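Local coordinates for protein putative isohexenylglutaconyl-CoA hydratase (Pseudomonas aeruginosa, PDB 4ZU2) that probably hydrates the isohexenylglutaconyl-CoA intermediate of terpene (citronellate) breakdown, as a member of the crotonase (enoyl-CoA hydratase/isomerase) family, at residues 17-22 with 56-61. Residues are numbered along the deposited sequence; the frame is centred on the assembly and turned at random.
Sequences VLRITL and VLRGAD
R19 and R58 reach over the same face of two parallel strands, 17-22 and 56-59, and bring their guanidinium groups edge to edge, NH1 of R19 lying 3.5 Å from NH1 of R58 with the planes turned 46° apart. V56, the cross-strand neighbour of R19, packs beside its stem: the R19 chain, bent at chi2 (109°), runs alongside it, CG of R19 3.9 Å from V56 CB, while V17 CG1 packs against V56 CG2. R58 bends at chi3 (30°), which carries its guanidinium across T21; a water in the guanidinium plane accepts from R58 NH2 at 3.2 Å and also hydrogen-bonds T21 OG1. On the other face, L57 CD1 meets L22 CD2 at 3.9 Å, next to I20, and helix 33-47 packs on I20 and L22. Five backbone bonds join the two segments, from V56 N to L18 O through A60 N to L22 O (2.7 Å). Strand 17-22, helix 33-47 and strand 54-59 form a beta-alpha-beta unit of the crotonase fold. The face of I20, L22 and L57 is thus apolar within this contact, whereas the other brings together two like charges, whose repulsion may be partly offset by E12, a long, weak ion-pair partner of R58.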
# COMPACT_ATOMS: atom_id res chain seq x y z
N VAL A 17 -3.83 -28.34 12.17
CA VAL A 17 -2.72 -27.37 12.21
C VAL A 17 -1.38 -28.07 12.03
O VAL A 17 -1.04 -28.93 12.82
CB VAL A 17 -2.74 -26.53 13.49
CG1 VAL A 17 -1.61 -25.55 13.49
CG2 VAL A 17 -4.12 -25.82 13.61
N LEU A 18 -0.67 -27.76 10.95
CA LEU A 18 0.68 -28.32 10.75
C LEU A 18 1.72 -27.27 11.17
O LEU A 18 1.86 -26.23 10.52
CB LEU A 18 0.90 -28.78 9.30
CG LEU A 18 2.32 -29.19 8.87
CD1 LEU A 18 2.88 -30.34 9.70
CD2 LEU A 18 2.32 -29.59 7.41
N ARG A 19 2.38 -27.50 12.30
CA ARG A 19 3.49 -26.67 12.72
C ARG A 19 4.79 -27.12 12.06
O ARG A 19 5.07 -28.30 12.02
CB ARG A 19 3.68 -26.78 14.22
CG ARG A 19 2.73 -25.93 14.98
CD ARG A 19 1.68 -26.78 15.71
NE ARG A 19 0.69 -26.02 16.49
CZ ARG A 19 0.97 -25.04 17.35
NH1 ARG A 19 2.20 -24.61 17.59
NH2 ARG A 19 -0.01 -24.46 18.00
N ILE A 20 5.58 -26.16 11.58
CA ILE A 20 6.80 -26.46 10.83
C ILE A 20 7.93 -25.65 11.42
O ILE A 20 7.86 -24.42 11.44
CB ILE A 20 6.68 -26.07 9.33
CG1 ILE A 20 5.42 -26.68 8.69
CG2 ILE A 20 7.97 -26.48 8.56
CD1 ILE A 20 5.07 -26.09 7.38
N THR A 21 8.96 -26.31 11.92
CA THR A 21 10.02 -25.59 12.62
C THR A 21 11.32 -25.69 11.84
O THR A 21 11.77 -26.76 11.45
CB THR A 21 10.18 -26.02 14.10
OG1 THR A 21 8.95 -25.76 14.78
CG2 THR A 21 11.27 -25.23 14.81
N LEU A 22 11.89 -24.53 11.56
CA LEU A 22 13.15 -24.49 10.86
C LEU A 22 14.17 -24.84 11.94
O LEU A 22 14.20 -24.22 13.02
CB LEU A 22 13.42 -23.09 10.28
CG LEU A 22 12.27 -22.40 9.53
CD1 LEU A 22 12.67 -21.02 9.05
CD2 LEU A 22 11.78 -23.24 8.42
N VAL A 56 2.00 -23.17 10.79
CA VAL A 56 2.77 -22.30 11.66
C VAL A 56 4.25 -22.55 11.38
O VAL A 56 4.70 -23.67 11.25
CB VAL A 56 2.42 -22.51 13.14
CG1 VAL A 56 2.97 -21.36 13.95
CG2 VAL A 56 0.90 -22.59 13.31
N LEU A 57 4.95 -21.47 11.18
CA LEU A 57 6.24 -21.48 10.64
C LEU A 57 7.08 -20.84 11.71
O LEU A 57 6.79 -19.73 12.15
CB LEU A 57 6.28 -20.66 9.36
CG LEU A 57 7.61 -20.71 8.63
CD1 LEU A 57 8.09 -22.12 8.42
CD2 LEU A 57 7.50 -19.97 7.29
N ARG A 58 8.08 -21.58 12.16
CA ARG A 58 8.82 -21.18 13.34
C ARG A 58 10.28 -21.64 13.28
O ARG A 58 10.63 -22.52 12.50
CB ARG A 58 8.13 -21.71 14.61
CG ARG A 58 8.25 -20.77 15.80
CD ARG A 58 7.61 -21.32 17.08
NE ARG A 58 7.65 -22.78 17.17
CZ ARG A 58 6.58 -23.56 17.38
NH1 ARG A 58 5.35 -23.06 17.55
NH2 ARG A 58 6.77 -24.88 17.45
N GLY A 59 11.11 -21.03 14.11
CA GLY A 59 12.54 -21.29 14.11
C GLY A 59 12.98 -21.90 15.43
O GLY A 59 12.52 -21.53 16.50
N ALA A 60 13.89 -22.87 15.36
CA ALA A 60 14.36 -23.50 16.56
C ALA A 60 15.21 -22.50 17.34
O ALA A 60 15.87 -21.63 16.75
CB ALA A 60 15.15 -24.71 16.22
N ASP A 61 15.13 -22.58 18.67
CA ASP A 61 16.06 -21.91 19.58
C ASP A 61 16.09 -20.40 19.63
O ASP A 61 17.12 -19.82 19.93
CB ASP A 61 17.46 -22.38 19.26
CG ASP A 61 18.08 -23.03 20.42
OD1 ASP A 61 18.65 -22.29 21.24
OD2 ASP A 61 17.96 -24.28 20.51
O HOH W 1 9.18 -27.00 17.76